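Local coordinates for protein transport protein SEC7 (Saccharomyces cerevisiae, PDB 4OIY) that activates the small GTPase ARF1 at the trans-Golgi network as a guanine nucleotide-exchange factor, here represented by its catalytic Sec7 domain, at residues E104-K107 with I108-M112; M112-F115 with A116-F119. One frame throughout, in Å; residues are numbered along the deposited sequence.

How the interactions relate
Followed from the N terminus, the chain enters helix 105-122 at its N-cap residue, E104, and runs through both contacts without leaving that helix. Neither interaction closes a long loop: each joins residues one turn apart by i to i+4 backbone bonds. Interaction 1 covers the opening turns and interaction 2 the following ones, their centres about 11 Å apart. They do not nest or cross but meet end to end at M112, the one residue they share. Helix 68-79 and helix 130-148 border both, and helix 88-96 is met from the shared M112 onward, by F115 and F119 as well. Together the contacts show one helix passing from a start at the surface to a more buried middle within the all-helical Sec7 domain.

Interaction 1. Residues E104-K107 with I108-M112; sequences EGQK and IDRFM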
loop_
_atom_site.group_PDB
_atom_site.type_symbol
_atom_site.label_atom_id
_atom_site.label_comp_id
_atom_site.label_asym_id
_atom_site.label_seq_id
_atom_site.Cartn_x
_atom_site.Cartn_y
_atom_site.Cartn_z
ATOM N N GLU A 104 -9.230 -6.123 8.380
ATOM C CA GLU A 104 -8.782 -6.512 9.715
ATOM C C GLU A 104 -7.411 -5.943 10.027
ATOM O O GLU A 104 -6.528 -5.860 9.163
ATOM C CB GLU A 104 -8.854 -8.022 9.952
ATOM C CG GLU A 104 -7.707 -8.852 9.447
ATOM C CD GLU A 104 -8.036 -10.334 9.487
ATOM O OE1 GLU A 104 -7.147 -11.137 9.839
ATOM O OE2 GLU A 104 -9.191 -10.694 9.188
ATOM N N GLY A 105 -7.268 -5.517 11.272
ATOM C CA GLY A 105 -6.083 -4.825 11.710
ATOM C C GLY A 105 -4.810 -5.619 11.546
ATOM O O GLY A 105 -3.764 -5.057 11.208
ATOM N N GLN A 106 -4.860 -6.926 11.795
ATOM C CA GLN A 106 -3.638 -7.722 11.714
ATOM C C GLN A 106 -3.093 -7.771 10.283
ATOM O O GLN A 106 -1.886 -7.813 10.091
ATOM C CB GLN A 106 -3.808 -9.127 12.297
ATOM C CG GLN A 106 -4.719 -10.069 11.536
ATOM C CD GLN A 106 -4.520 -11.522 11.949
ATOM O OE1 GLN A 106 -3.928 -11.815 12.993
ATOM N NE2 GLN A 106 -4.983 -12.436 11.115
ATOM N N LYS A 107 -3.983 -7.735 9.303
ATOM C CA LYS A 107 -3.579 -7.690 7.898
ATOM C C LYS A 107 -2.965 -6.340 7.569
ATOM O O LYS A 107 -1.896 -6.268 6.958
ATOM C CB LYS A 107 -4.775 -7.957 6.998
ATOM C CG LYS A 107 -5.269 -9.381 7.101
ATOM C CD LYS A 107 -6.431 -9.661 6.181
ATOM C CE LYS A 107 -6.742 -11.153 6.170
ATOM N NZ LYS A 107 -7.763 -11.480 5.153
ATOM N N ILE A 108 -3.643 -5.272 7.964
ATOM C CA ILE A 108 -3.123 -3.930 7.759
ATOM C C ILE A 108 -1.718 -3.823 8.333
ATOM O O ILE A 108 -0.815 -3.314 7.670
ATOM C CB ILE A 108 -4.050 -2.865 8.394
ATOM C CG1 ILE A 108 -5.395 -2.848 7.670
ATOM C CG2 ILE A 108 -3.407 -1.481 8.344
ATOM C CD1 ILE A 108 -6.465 -2.075 8.397
ATOM N N ASP A 109 -1.527 -4.329 9.547
ATOM C CA ASP A 109 -0.234 -4.239 10.210
ATOM C C ASP A 109 0.879 -4.900 9.386
ATOM O O ASP A 109 2.007 -4.409 9.360
ATOM C CB ASP A 109 -0.292 -4.854 11.615
ATOM C CG ASP A 109 -1.169 -4.056 12.600
ATOM O OD1 ASP A 109 -1.531 -2.892 12.339
ATOM O OD2 ASP A 109 -1.523 -4.630 13.660
ATOM N N ARG A 110 0.570 -6.018 8.734
ATOM C CA ARG A 110 1.542 -6.686 7.855
ATOM C C ARG A 110 1.981 -5.768 6.709
ATOM O O ARG A 110 3.186 -5.630 6.442
ATOM C CB ARG A 110 0.973 -7.998 7.299
ATOM C CG ARG A 110 0.763 -9.089 8.340
ATOM C CD ARG A 110 0.728 -10.467 7.685
ATOM N NE ARG A 110 -0.496 -10.754 6.941
ATOM C CZ ARG A 110 -1.625 -11.198 7.492
ATOM N NH1 ARG A 110 -2.679 -11.435 6.733
ATOM N NH2 ARG A 110 -1.709 -11.396 8.806
ATOM N N PHE A 111 1.017 -5.147 6.031
ATOM C CA PHE A 111 1.326 -4.191 4.960
ATOM C C PHE A 111 2.181 -3.038 5.470
ATOM O O PHE A 111 3.187 -2.673 4.846
ATOM C CB PHE A 111 0.055 -3.596 4.356
ATOM C CG PHE A 111 -0.705 -4.529 3.463
ATOM C CD1 PHE A 111 -0.384 -4.638 2.122
ATOM C CD2 PHE A 111 -1.766 -5.265 3.958
ATOM C CE1 PHE A 111 -1.101 -5.471 1.293
ATOM C CE2 PHE A 111 -2.494 -6.101 3.128
ATOM C CZ PHE A 111 -2.151 -6.211 1.796
ATOM N N MET A 112 1.773 -2.441 6.587
ATOM C CA MET A 112 2.392 -1.205 7.033
ATOM C C MET A 112 3.767 -1.452 7.618
ATOM O O MET A 112 4.646 -0.598 7.487
ATOM C CB MET A 112 1.464 -0.448 7.990
ATOM C CG MET A 112 0.093 -0.148 7.363
ATOM S SD MET A 112 0.142 0.475 5.659
ATOM C CE MET A 112 1.076 1.944 5.995
HETATM O O HOH W 1 -4.972 -12.523 8.335
#
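The R110 guanidinium has K107 over one face, with K107 CA 4.0 Å above its centre, while a water lies in plane at its edge. That water accepts from R110 NH1 and donates to E104 OE1, bridging charged groups that do not meet directly; NH1 has a second, weak bond to G64 O. K107 and R110 run side by side, K107 CG lying 3.3 Å from R110 NH1, and the bend of R110 at chi3 (-74°) folds the guanidinium back toward the helix start. An alanine here is likely to uncover the K107 methylenes and leave the water on E104 OE1 without its guanidinium donor. The F111 ring meets K107 O at its edge, CD2 lying 3.2 Å from that oxygen.

E104 also takes a bond from Q106 NE2 at OE1 (2.8 Å), its donor angle a bent 136°. Of the first helical bonds, I108 N to E104 O is nearly straight at 172°, and R110 N to Q106 O is weak. In the fold, F111 stacks on F99 and R110 packs on I71 and M74 of helix 68-79, while on helix 130-148 I108 touches Y138 and D109 touches Y134, D109 OD1 also making a weak hydrogen bond to Y138 OH.

Interaction 2. Residues M112-F115 with A116-F119; sequences MLKF and AERF
L113 and E117, one helical turn apart, cross obliquely, and the carboxylate of E117 comes to rest beside the leucine branch. E117 OE2 lies 3.5 Å from L113 CG and 3.7 Å from L113 CD1, a van der Waals approach between an acidic end and a hydrocarbon fork. The torsions of both residues bring it about: L113 CG stands anti to the backbone N (chi1 -180°), and E117, extended beyond CG, reaches back along the helix. Its CG passes 3.3 Å from L113 O, the same oxygen that accepts the E117 backbone N.

K114 meets E117 at about a right angle, with K114 CD 4.1 Å from E117 OE1. The lysine bends at chi2 (63°), and its NZ stays 5.0 Å from that oxygen; its salt bridge is made instead with D79, consistent with the lysine being drawn to helix 68-79 rather than to E117.

Four consecutive i to i+4 bonds hold the backbone beneath, from A116 N to M112 O through to F119 N to F115 O, the last at 2.8 Å. A116 CB packs against M112 O at 3.4 Å.

R118 NH2 hydrogen-bonds to F81 O, and the R118 side chain is about 5 Å from that of D121, a magnesium-binding residue. The F115 ring meets F83 edge-to-face and also touches F95, and with M112 and F119 it packs on helix 88-96. M112, F115 and A116 touch helix 130-148, while K114 and R118 lie against helix 68-79.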
loop_
_atom_site.group_PDB
_atom_site.type_symbol
_atom_site.label_atom_id
_atom_site.label_comp_id
_atom_site.label_asym_id
_atom_site.label_seq_id
_atom_site.Cartn_x
_atom_site.Cartn_y
_atom_site.Cartn_z
ATOM N N MET A 112 1.773 -2.441 6.587
ATOM C CA MET A 112 2.392 -1.205 7.033
ATOM C C MET A 112 3.767 -1.452 7.618
ATOM O O MET A 112 4.646 -0.598 7.487
ATOM C CB MET A 112 1.464 -0.448 7.990
ATOM C CG MET A 112 0.093 -0.148 7.363
ATOM S SD MET A 112 0.142 0.475 5.659
ATOM C CE MET A 112 1.076 1.944 5.995
ATOM N N LEU A 113 3.979 -2.619 8.230
ATOM C CA LEU A 113 5.322 -2.960 8.715
ATOM C C LEU A 113 6.286 -3.172 7.556
ATOM O O LEU A 113 7.422 -2.692 7.603
ATOM C CB LEU A 113 5.320 -4.173 9.651
ATOM C CG LEU A 113 6.705 -4.561 10.191
ATOM C CD1 LEU A 113 7.360 -3.424 10.964
ATOM C CD2 LEU A 113 6.577 -5.816 11.043
ATOM N N LYS A 114 5.842 -3.869 6.512
ATOM C CA LYS A 114 6.691 -4.085 5.345
ATOM C C LYS A 114 6.964 -2.770 4.616
ATOM O O LYS A 114 8.090 -2.523 4.183
ATOM C CB LYS A 114 6.064 -5.094 4.392
ATOM C CG LYS A 114 6.902 -5.400 3.165
ATOM C CD LYS A 114 8.242 -6.052 3.477
ATOM C CE LYS A 114 9.008 -6.297 2.183
ATOM N NZ LYS A 114 10.401 -6.771 2.382
ATOM N N PHE A 115 5.939 -1.932 4.477
ATOM C CA PHE A 115 6.130 -0.590 3.931
ATOM C C PHE A 115 7.203 0.166 4.712
ATOM O O PHE A 115 8.126 0.729 4.121
ATOM C CB PHE A 115 4.826 0.202 3.948
ATOM C CG PHE A 115 5.015 1.665 3.696
ATOM C CD1 PHE A 115 5.159 2.132 2.400
ATOM C CD2 PHE A 115 5.097 2.565 4.747
ATOM C CE1 PHE A 115 5.374 3.467 2.157
ATOM C CE2 PHE A 115 5.318 3.912 4.507
ATOM C CZ PHE A 115 5.455 4.356 3.205
ATOM N N ALA A 116 7.084 0.167 6.036
ATOM C CA ALA A 116 8.020 0.904 6.892
ATOM C C ALA A 116 9.435 0.380 6.710
ATOM O O ALA A 116 10.380 1.157 6.611
ATOM C CB ALA A 116 7.600 0.801 8.354
ATOM N N GLU A 117 9.582 -0.935 6.661
ATOM C CA GLU A 117 10.899 -1.542 6.486
ATOM C C GLU A 117 11.526 -1.147 5.155
ATOM O O GLU A 117 12.710 -0.801 5.101
ATOM C CB GLU A 117 10.811 -3.059 6.644
ATOM C CG GLU A 117 10.592 -3.474 8.090
ATOM C CD GLU A 117 10.164 -4.917 8.253
ATOM O OE1 GLU A 117 9.927 -5.596 7.232
ATOM O OE2 GLU A 117 10.039 -5.372 9.414
ATOM N N ARG A 118 10.730 -1.166 4.094
ATOM C CA ARG A 118 11.206 -0.795 2.759
ATOM C C ARG A 118 11.564 0.676 2.743
ATOM O O ARG A 118 12.608 1.065 2.215
ATOM C CB ARG A 118 10.131 -1.103 1.706
ATOM C CG ARG A 118 10.463 -0.722 0.267
ATOM C CD ARG A 118 11.495 -1.654 -0.316
ATOM N NE ARG A 118 11.758 -1.385 -1.731
ATOM C CZ ARG A 118 12.760 -1.923 -2.420
ATOM N NH1 ARG A 118 13.599 -2.773 -1.843
ATOM N NH2 ARG A 118 12.918 -1.612 -3.703
ATOM N N PHE A 119 10.704 1.508 3.321
ATOM C CA PHE A 119 10.979 2.943 3.325
ATOM C C PHE A 119 12.298 3.258 4.026
ATOM O O PHE A 119 13.110 4.038 3.511
ATOM C CB PHE A 119 9.849 3.749 3.973
ATOM C CG PHE A 119 10.102 5.228 3.935
ATOM C CD1 PHE A 119 9.786 5.967 2.805
ATOM C CD2 PHE A 119 10.751 5.858 4.984
ATOM C CE1 PHE A 119 10.067 7.316 2.743
ATOM C CE2 PHE A 119 11.035 7.212 4.926
ATOM C CZ PHE A 119 10.684 7.940 3.809
#